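Local coordinates for protein gamma-D-glutamyl-L-lysine dipeptidyl-peptidase (Bacillus cereus ATCC 10987, PDB 3H41) that probably cleaves gamma-D-glutamyl-L-lysine bonds in murein peptides as a cysteine peptidase, releasing L-Ala-D-Glu dipeptides during peptidoglycan degradation, at residues K59-A64 against T89-E94; K8-V13 against Q109-K114; D29-T34 against L39-K44. One frame throughout, in Å; residues are numbered along the deposited sequence. Where two conformers were deposited one is given.

Interaction 1. Residues K59-A64 against T89-E94; sequences KLETQA and TPRNEE. With ALA (alanine), chain B.
E61, near the start of strand 60-65, meets R91 of the loop between strands 79-84 and 96-101, where T89-N92 form a type I turn, and the two backbones are bridged by these side chains alone. R91 presents the end of its guanidinium, with NH1 and NH2 each taking one carboxylate oxygen of E61. NH1 of R91 lies 2.7 Å from OE1 of E61 and NH2 of R91 lies 3.0 Å from OE2, both bonds almost straight, the first at 177°. The oxygens sit close to the guanidinium plane and are met on their syn sides but well out of the carboxylate plane, the two flat groups being turned 30° against each other. E61 reaches its partner by a bend at chi2 (-76°), which folds the carboxylate across toward the loop. Held at both oxygens, the carboxylate has little freedom to rotate. NH1 of R91 also makes a weak hydrogen bond to the hydroxyl of Y96. The backbone N of R91 donates to OG1 of T89 (3.0 Å), an ST turn within the loop. The backbone O of E61 receives the amino group of the bound alanine, O to N 2.7 Å, and OD1 of D234 is also hydrogen-bonded to the ligand. This bidentate, end-on salt bridge borders the alanine pocket between the SH3 and NlpC/P60 domains, with E61 and Y96 on the SH3 side.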
loop_
_atom_site.group_PDB
_atom_site.type_symbol
_atom_site.label_atom_id
_atom_site.label_comp_id
_atom_site.label_asym_id
_atom_site.label_seq_id
_atom_site.Cartn_x
_atom_site.Cartn_y
_atom_site.Cartn_z
ATOM N N LYS A 59 -9.176 12.824 -7.283
ATOM C CA LYS A 59 -8.085 13.601 -6.699
ATOM C C LYS A 59 -6.773 12.855 -6.479
ATOM O O LYS A 59 -5.728 13.500 -6.461
ATOM C CB LYS A 59 -8.502 14.238 -5.385
ATOM C CG LYS A 59 -9.501 15.376 -5.555
ATOM C CD LYS A 59 -8.791 16.622 -6.137
ATOM C CE LYS A 59 -9.790 17.603 -6.741
ATOM N NZ LYS A 59 -10.149 17.175 -8.098
ATOM N N LEU A 60 -6.852 11.553 -6.223
ATOM C CA LEU A 60 -5.711 10.729 -5.809
ATOM C C LEU A 60 -5.331 9.623 -6.787
ATOM O O LEU A 60 -6.157 9.090 -7.529
ATOM C CB LEU A 60 -5.998 10.075 -4.460
ATOM C CG LEU A 60 -6.363 10.987 -3.286
ATOM C CD1 LEU A 60 -6.536 10.188 -1.946
ATOM C CD2 LEU A 60 -5.383 12.173 -3.115
ATOM N N GLU A 61 -4.060 9.249 -6.717
ATOM C CA GLU A 61 -3.489 8.222 -7.567
ATOM C C GLU A 61 -3.135 6.982 -6.786
ATOM O O GLU A 61 -3.580 5.898 -7.122
ATOM C CB GLU A 61 -2.232 8.774 -8.232
ATOM C CG GLU A 61 -2.498 9.873 -9.242
ATOM C CD GLU A 61 -3.056 9.353 -10.563
ATOM O OE1 GLU A 61 -3.578 8.205 -10.633
ATOM O OE2 GLU A 61 -2.966 10.115 -11.548
ATOM N N THR A 62 -2.296 7.147 -5.761
ATOM C CA THR A 62 -1.808 6.024 -4.988
ATOM C C THR A 62 -1.126 6.548 -3.728
ATOM O O THR A 62 -1.121 7.736 -3.473
ATOM C CB THR A 62 -0.831 5.135 -5.791
ATOM O OG1 THR A 62 -0.574 3.907 -5.069
ATOM C CG2 THR A 62 0.471 5.893 -6.100
ATOM N N GLN A 63 -0.584 5.652 -2.934
ATOM C CA GLN A 63 0.293 6.065 -1.860
ATOM C C GLN A 63 1.555 5.246 -1.940
ATOM O O GLN A 63 1.508 4.098 -2.402
ATOM C CB GLN A 63 -0.367 5.850 -0.500
ATOM C CG GLN A 63 -1.553 6.817 -0.179
ATOM C CD GLN A 63 -2.147 6.520 1.178
ATOM O OE1 GLN A 63 -2.276 5.342 1.565
ATOM N NE2 GLN A 63 -2.468 7.574 1.941
ATOM N N ALA A 64 2.677 5.834 -1.507
ATOM C CA ALA A 64 3.980 5.157 -1.521
ATOM C C ALA A 64 4.545 5.195 -0.124
ATOM O O ALA A 64 4.422 6.221 0.568
ATOM C CB ALA A 64 4.930 5.832 -2.510
ATOM N N THR A 89 1.470 -0.506 -13.505
ATOM C CA THR A 89 0.296 0.056 -14.143
ATOM C C THR A 89 0.538 0.108 -15.657
ATOM O O THR A 89 1.657 0.385 -16.086
ATOM C CB THR A 89 -0.022 1.472 -13.633
ATOM O OG1 THR A 89 -1.000 2.085 -14.487
ATOM C CG2 THR A 89 1.249 2.348 -13.505
ATOM N N PRO A 90 -0.500 -0.164 -16.457
ATOM C CA PRO A 90 -0.344 0.026 -17.913
ATOM C C PRO A 90 -0.139 1.484 -18.314
ATOM O O PRO A 90 0.215 1.736 -19.461
ATOM C CB PRO A 90 -1.676 -0.483 -18.499
ATOM C CG PRO A 90 -2.645 -0.418 -17.376
ATOM C CD PRO A 90 -1.828 -0.673 -16.106
ATOM N N ARG A 91 -0.389 2.425 -17.407
ATOM C CA ARG A 91 -0.242 3.865 -17.699
ATOM C C ARG A 91 1.214 4.305 -17.917
ATOM O O ARG A 91 1.477 5.320 -18.585
ATOM C CB ARG A 91 -0.899 4.696 -16.573
ATOM C CG ARG A 91 -2.384 4.354 -16.377
ATOM C CD ARG A 91 -2.923 4.942 -15.059
ATOM N NE ARG A 91 -2.787 6.393 -15.045
ATOM C CZ ARG A 91 -2.926 7.165 -13.969
ATOM N NH1 ARG A 91 -3.212 6.638 -12.777
ATOM N NH2 ARG A 91 -2.791 8.476 -14.089
ATOM N N ASN A 92 2.162 3.569 -17.350
ATOM C CA ASN A 92 3.565 3.949 -17.379
ATOM C C ASN A 92 4.447 2.761 -17.049
ATOM O O ASN A 92 4.269 2.097 -16.034
ATOM C CB ASN A 92 3.876 5.081 -16.408
ATOM C CG ASN A 92 5.261 5.693 -16.650
ATOM O OD1 ASN A 92 6.273 5.124 -16.288
ATOM N ND2 ASN A 92 5.292 6.863 -17.246
ATOM N N GLU A 93 5.432 2.534 -17.908
ATOM C CA GLU A 93 6.226 1.340 -17.782
ATOM C C GLU A 93 7.254 1.428 -16.645
ATOM O O GLU A 93 7.752 0.401 -16.211
ATOM C CB GLU A 93 6.846 0.969 -19.148
ATOM C CG GLU A 93 5.764 0.518 -20.152
ATOM C CD GLU A 93 6.314 0.081 -21.509
ATOM O OE1 GLU A 93 7.554 0.116 -21.699
ATOM O OE2 GLU A 93 5.492 -0.297 -22.379
ATOM N N GLU A 94 7.518 2.628 -16.116
ATOM C CA GLU A 94 8.518 2.781 -15.050
ATOM C C GLU A 94 7.930 2.786 -13.641
ATOM O O GLU A 94 8.599 2.424 -12.683
ATOM C CB GLU A 94 9.315 4.068 -15.236
ATOM C CG GLU A 94 10.560 4.126 -14.339
ATOM C CD GLU A 94 11.552 5.222 -14.733
ATOM O OE1 GLU A 94 11.287 5.972 -15.708
ATOM O OE2 GLU A 94 12.597 5.324 -14.053
HETATM N N ALA B . -5.387 4.243 -8.283
HETATM C CA ALA B . -6.530 4.079 -7.281
HETATM C C ALA B . -7.681 3.300 -7.907
HETATM O O ALA B . -7.874 3.344 -9.130
HETATM C CB ALA B . -7.045 5.438 -6.816
#

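Interaction 2. Residues K8-V13 against Q109-K114; sequences KAFIDV and QEFADK
F10 and F111 meet in a T-shaped stack, the edge of F111 directed at the face of F10. The ring centroids are 5.2 Å apart and the planes stand at 74°. Two atoms on one side of the F111 ring do the touching: CE2 of F111 comes to 3.7 Å from CD1 of F10, and CD2 of F111 lies over the middle of the F10 ring. Farther round, CB of A112 approaches CE2 of F10 obliquely at 4.0 Å, so two successive helix residues pack on one phenylalanine. F10 has CG anti to its carbonyl carbon (chi1 -64°), whereas F111 swings CG anti to the backbone N (chi1 -172°), bringing its ring edge out from the helix to the strand. No hydrogen bond crosses between the segments. Behind the contact, the short helix is tied by the backbone bond from N of D113 to O of Q109 (2.7 Å) and by NE2 of Q109 donating to OD1 of D113 (2.9 Å), the amide coming in from above the carboxylate plane. Just before the helix, OD1 of N108 accepts from the backbone N of F111. Strand 8-11 is inserted between strands 69-76 and 105-106, with backbone bonds from F10 to T106 and from A9 to V70. F111 also touches L148 and P149 of strand 147-153, so helix 109-113 packs between the first SH3 sheet and that of the second SH3-like domain.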
loop_
_atom_site.group_PDB
_atom_site.type_symbol
_atom_site.label_atom_id
_atom_site.label_comp_id
_atom_site.label_asym_id
_atom_site.label_seq_id
_atom_site.Cartn_x
_atom_site.Cartn_y
_atom_site.Cartn_z
ATOM N N LYS A 8 16.497 10.116 -9.227
ATOM C CA LYS A 8 16.092 9.112 -8.275
ATOM C C LYS A 8 15.819 9.765 -6.920
ATOM O O LYS A 8 16.542 10.660 -6.479
ATOM C CB LYS A 8 17.188 8.041 -8.212
ATOM C CG LYS A 8 16.923 6.841 -7.344
ATOM C CD LYS A 8 18.176 5.937 -7.184
ATOM C CE LYS A 8 18.725 5.393 -8.518
ATOM N NZ LYS A 8 18.598 3.915 -8.673
ATOM N N ALA A 9 14.718 9.392 -6.278
ATOM C CA ALA A 9 14.484 9.885 -4.945
ATOM C C ALA A 9 13.753 8.812 -4.159
ATOM O O ALA A 9 13.304 7.812 -4.724
ATOM C CB ALA A 9 13.722 11.207 -4.963
ATOM N N PHE A 10 13.659 9.034 -2.861
ATOM C CA PHE A 10 13.021 8.085 -1.945
ATOM C C PHE A 10 11.964 8.760 -1.080
ATOM O O PHE A 10 12.164 9.857 -0.593
ATOM C CB PHE A 10 14.104 7.440 -1.074
ATOM C CG PHE A 10 15.078 6.610 -1.886
ATOM C CD1 PHE A 10 14.795 5.290 -2.209
ATOM C CD2 PHE A 10 16.198 7.189 -2.410
ATOM C CE1 PHE A 10 15.661 4.532 -2.996
ATOM C CE2 PHE A 10 17.070 6.444 -3.198
ATOM C CZ PHE A 10 16.798 5.122 -3.493
ATOM N N ILE A 11 10.872 8.057 -0.822
ATOM C CA ILE A 11 9.847 8.547 0.104
ATOM C C ILE A 11 10.402 8.721 1.516
ATOM O O ILE A 11 10.997 7.795 2.057
ATOM C CB ILE A 11 8.643 7.576 0.131
ATOM C CG1 ILE A 11 8.113 7.356 -1.279
ATOM C CG2 ILE A 11 7.548 8.075 1.087
ATOM C CD1 ILE A 11 7.633 8.579 -2.020
ATOM N N ASP A 12 10.170 9.899 2.103
ATOM C CA ASP A 12 10.778 10.304 3.368
ATOM C C ASP A 12 9.731 10.431 4.468
ATOM O O ASP A 12 10.032 10.937 5.534
ATOM C CB ASP A 12 11.591 11.605 3.197
ATOM C CG ASP A 12 12.521 11.896 4.397
ATOM O OD1 ASP A 12 13.169 10.961 4.881
ATOM O OD2 ASP A 12 12.580 13.055 4.879
ATOM N N VAL A 13 8.507 9.929 4.215
ATOM C CA VAL A 13 7.448 9.972 5.212
ATOM C C VAL A 13 6.887 8.571 5.324
ATOM O O VAL A 13 7.139 7.693 4.459
ATOM C CB VAL A 13 6.323 11.048 4.861
ATOM C CG1 VAL A 13 6.868 12.455 5.085
ATOM C CG2 VAL A 13 5.785 10.872 3.436
ATOM N N GLN A 109 22.946 8.863 -0.254
ATOM C CA GLN A 109 23.742 7.911 -1.032
ATOM C C GLN A 109 23.908 6.559 -0.337
ATOM O O GLN A 109 23.845 5.501 -0.987
ATOM C CB GLN A 109 25.132 8.481 -1.345
ATOM C CG GLN A 109 25.895 7.634 -2.376
ATOM C CD GLN A 109 25.145 7.515 -3.696
ATOM O OE1 GLN A 109 24.695 8.518 -4.239
ATOM N NE2 GLN A 109 24.969 6.283 -4.194
ATOM N N GLU A 110 24.162 6.593 0.969
ATOM C CA GLU A 110 24.271 5.360 1.757
ATOM C C GLU A 110 22.999 4.520 1.664
ATOM O O GLU A 110 23.078 3.311 1.418
ATOM C CB GLU A 110 24.568 5.638 3.229
ATOM C CG GLU A 110 24.708 4.323 4.038
ATOM C CD GLU A 110 24.982 4.519 5.543
ATOM O OE1 GLU A 110 24.864 5.656 6.045
ATOM O OE2 GLU A 110 25.294 3.510 6.223
ATOM N N PHE A 111 21.831 5.147 1.870
ATOM C CA PHE A 111 20.556 4.434 1.674
ATOM C C PHE A 111 20.413 3.925 0.241
ATOM O O PHE A 111 20.061 2.770 0.005
ATOM C CB PHE A 111 19.355 5.318 2.024
ATOM C CG PHE A 111 18.039 4.583 2.024
ATOM C CD1 PHE A 111 17.569 3.950 3.186
ATOM C CD2 PHE A 111 17.269 4.504 0.872
ATOM C CE1 PHE A 111 16.354 3.267 3.204
ATOM C CE2 PHE A 111 16.060 3.807 0.877
ATOM C CZ PHE A 111 15.589 3.201 2.060
ATOM N N ALA A 112 20.644 4.803 -0.728
ATOM C CA ALA A 112 20.595 4.400 -2.143
ATOM C C ALA A 112 21.515 3.175 -2.423
ATOM O O ALA A 112 21.118 2.235 -3.109
ATOM C CB ALA A 112 20.980 5.576 -3.034
ATOM N N ASP A 113 22.714 3.173 -1.854
ATOM C CA ASP A 113 23.643 2.031 -2.040
ATOM C C ASP A 113 23.175 0.741 -1.355
ATOM O O ASP A 113 23.597 -0.364 -1.735
ATOM C CB ASP A 113 25.034 2.393 -1.533
ATOM C CG ASP A 113 25.719 3.426 -2.402
ATOM O OD1 ASP A 113 25.363 3.523 -3.599
ATOM O OD2 ASP A 113 26.594 4.143 -1.881
ATOM N N LYS A 114 22.340 0.872 -0.324
ATOM C CA LYS A 114 21.929 -0.286 0.458
ATOM C C LYS A 114 20.550 -0.807 0.046
ATOM O O LYS A 114 20.029 -1.704 0.674
ATOM C CB LYS A 114 21.956 0.065 1.944
ATOM C CG LYS A 114 23.381 0.197 2.536
ATOM C CD LYS A 114 23.313 0.634 4.015
ATOM C CE LYS A 114 24.580 0.282 4.793
ATOM N NZ LYS A 114 24.697 -1.186 5.097
#

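Interaction 3. Residues D29-T34 against L39-K44; sequences DVPSAT and LWKWTK
W42 packs across to D29 and S32, and its side chain can be followed outward from the helix. CB lies 4.4 Å from CB of P31, an apolar touch at the root. With CG anti to the backbone N (chi1 -178°), the indole extends toward segment 29-34, and CB of S32 settles over one face, 3.7 Å from CD2 of W42. This is a CH-pi contact, 15° off the normal of the five-membered ring. CD1 of W42 comes to 3.7 Å from CA of D29. At the edge of the same ring, NE1 of W42 donates in the ring plane to the anti lone pair of D29 OD1, 2.9 Å away and almost straight at 173°. Farther out, on the six-membered ring, CE3 of W42 lies 4.1 Å from CB of S32, and CZ2 of W42 comes to 4.0 Å from OD1 of D29. OD2 of D29 is salt-bridged to R26, which probably favours the charged aspartate. S32 OG donates to the backbone O of D29. Beside the indole, CD of K41 rests 3.6 Å from CG of P31. A weakly bonded helical turn about 30-33 thus packs against the start of helix 39-45, with strand 15-19 touching D29 and L39, and helix 48-56 touching D29 and W42.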
loop_
_atom_site.group_PDB
_atom_site.type_symbol
_atom_site.label_atom_id
_atom_site.label_comp_id
_atom_site.label_asym_id
_atom_site.label_seq_id
_atom_site.Cartn_x
_atom_site.Cartn_y
_atom_site.Cartn_z
ATOM N N ASP A 29 -6.699 18.304 4.242
ATOM C CA ASP A 29 -5.716 17.353 3.724
ATOM C C ASP A 29 -4.258 17.650 4.110
ATOM O O ASP A 29 -3.349 16.858 3.807
ATOM C CB ASP A 29 -5.799 17.251 2.216
ATOM C CG ASP A 29 -7.157 16.897 1.749
ATOM O OD1 ASP A 29 -7.670 15.866 2.239
ATOM O OD2 ASP A 29 -7.714 17.684 0.942
ATOM N N VAL A 30 -4.051 18.757 4.799
ATOM C CA VAL A 30 -2.715 19.232 5.149
ATOM C C VAL A 30 -1.900 18.189 5.882
ATOM O O VAL A 30 -0.740 17.986 5.526
ATOM C CB VAL A 30 -2.758 20.598 5.897
ATOM C CG1 VAL A 30 -1.406 20.927 6.564
ATOM C CG2 VAL A 30 -3.156 21.718 4.911
ATOM N N PRO A 31 -2.507 17.453 6.845
ATOM C CA PRO A 31 -1.697 16.446 7.553
ATOM C C PRO A 31 -1.217 15.242 6.700
ATOM O O PRO A 31 -0.306 14.513 7.107
ATOM C CB PRO A 31 -2.604 15.976 8.691
ATOM C CG PRO A 31 -3.732 16.948 8.778
ATOM C CD PRO A 31 -3.810 17.703 7.505
ATOM N N SER A 32 -1.773 15.080 5.515
ATOM C CA SER A 32 -1.224 14.126 4.551
ATOM C C SER A 32 -0.013 14.655 3.775
ATOM O O SER A 32 0.716 13.846 3.147
ATOM C CB SER A 32 -2.323 13.656 3.559
ATOM O OG SER A 32 -2.572 14.634 2.579
ATOM N N ALA A 33 0.185 15.980 3.770
ATOM C CA ALA A 33 1.137 16.615 2.832
ATOM C C ALA A 33 2.408 17.146 3.507
ATOM O O ALA A 33 3.315 17.599 2.817
ATOM C CB ALA A 33 0.447 17.710 2.075
ATOM N N THR A 34 2.454 17.094 4.831
ATOM C CA THR A 34 3.589 17.583 5.615
ATOM C C THR A 34 4.648 16.486 5.758
ATOM O O THR A 34 4.402 15.322 5.428
ATOM C CB THR A 34 3.131 18.015 7.019
ATOM O OG1 THR A 34 2.380 16.935 7.646
ATOM C CG2 THR A 34 2.272 19.284 6.925
ATOM N N LEU A 39 -1.317 10.660 9.410
ATOM C CA LEU A 39 -2.363 10.050 8.605
ATOM C C LEU A 39 -3.567 9.582 9.410
ATOM O O LEU A 39 -4.655 9.430 8.830
ATOM C CB LEU A 39 -1.795 8.890 7.775
ATOM C CG LEU A 39 -0.760 9.335 6.716
ATOM C CD1 LEU A 39 -0.129 8.169 5.955
ATOM C CD2 LEU A 39 -1.362 10.339 5.737
ATOM N N TRP A 40 -3.397 9.318 10.703
ATOM C CA TRP A 40 -4.560 9.092 11.567
ATOM C C TRP A 40 -5.353 10.392 11.749
ATOM O O TRP A 40 -6.582 10.397 11.653
ATOM C CB TRP A 40 -4.198 8.479 12.927
ATOM C CG TRP A 40 -3.624 7.098 12.876
ATOM C CD1 TRP A 40 -2.455 6.712 13.417
ATOM C CD2 TRP A 40 -4.175 5.915 12.228
ATOM N NE1 TRP A 40 -2.240 5.386 13.200
ATOM C CE2 TRP A 40 -3.272 4.874 12.456
ATOM C CE3 TRP A 40 -5.336 5.648 11.500
ATOM C CZ2 TRP A 40 -3.474 3.596 11.977
ATOM C CZ3 TRP A 40 -5.561 4.353 11.039
ATOM C CH2 TRP A 40 -4.619 3.347 11.265
ATOM N N LYS A 41 -4.675 11.503 12.013
ATOM C CA LYS A 41 -5.355 12.788 11.997
ATOM C C LYS A 41 -6.066 13.054 10.679
ATOM O O LYS A 41 -7.213 13.501 10.680
ATOM C CB LYS A 41 -4.405 13.941 12.255
ATOM C CG LYS A 41 -5.121 15.279 12.333
ATOM C CD LYS A 41 -4.150 16.473 12.363
ATOM C CE LYS A 41 -3.977 17.071 13.726
ATOM N NZ LYS A 41 -3.579 18.510 13.585
ATOM N N TRP A 42 -5.408 12.782 9.553
ATOM C CA TRP A 42 -6.032 13.021 8.253
ATOM C C TRP A 42 -7.343 12.244 8.080
ATOM O O TRP A 42 -8.407 12.835 7.848
ATOM C CB TRP A 42 -5.088 12.634 7.143
ATOM C CG TRP A 42 -5.607 12.889 5.776
ATOM C CD1 TRP A 42 -6.191 14.043 5.321
ATOM C CD2 TRP A 42 -5.508 12.023 4.658
ATOM N NE1 TRP A 42 -6.502 13.918 3.993
ATOM C CE2 TRP A 42 -6.080 12.699 3.552
ATOM C CE3 TRP A 42 -5.034 10.705 4.477
ATOM C CZ2 TRP A 42 -6.182 12.112 2.293
ATOM C CZ3 TRP A 42 -5.117 10.137 3.238
ATOM C CH2 TRP A 42 -5.674 10.830 2.145
ATOM N N THR A 43 -7.276 10.930 8.226
ATOM C CA THR A 43 -8.444 10.087 7.959
ATOM C C THR A 43 -9.521 10.211 9.022
ATOM O O THR A 43 -10.731 10.210 8.716
ATOM C CB THR A 43 -8.057 8.594 7.806
ATOM O OG1 THR A 43 -7.318 8.165 8.946
ATOM C CG2 THR A 43 -7.256 8.386 6.546
ATOM N N LYS A 44 -9.115 10.326 10.279
ATOM C CA LYS A 44 -10.097 10.329 11.352
ATOM C C LYS A 44 -10.830 11.683 11.457
ATOM O O LYS A 44 -11.907 11.739 11.997
ATOM C CB LYS A 44 -9.461 9.902 12.689
ATOM C CG LYS A 44 -9.060 8.430 12.635
ATOM C CD LYS A 44 -8.651 7.804 13.965
ATOM C CE LYS A 44 -8.259 6.296 13.781
ATOM N NZ LYS A 44 -9.118 5.431 12.840
#

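The three contacts lie 20 to 23 Å apart between centres yet touch one another. Interactions 1 and 3 meet through the indole: CZ3 of W42 is 3.9 Å from NE2 of Q63, and CH2 of W42 is 4.2 Å from CD1 of L60, itself part of the alanine pocket. Interactions 1 and 2 meet where O of A64 lies 3.7 Å from CG2 of I11, and interactions 2 and 3 where CG1 of V13 lies 3.8 Å from O of T34. Both interactions 1 and 3 are nested in the loop closed by interaction 2. Interaction 1 alone holds a substrate-binding residue, E61; the W42 side chain stays about 11 Å from the bound alanine.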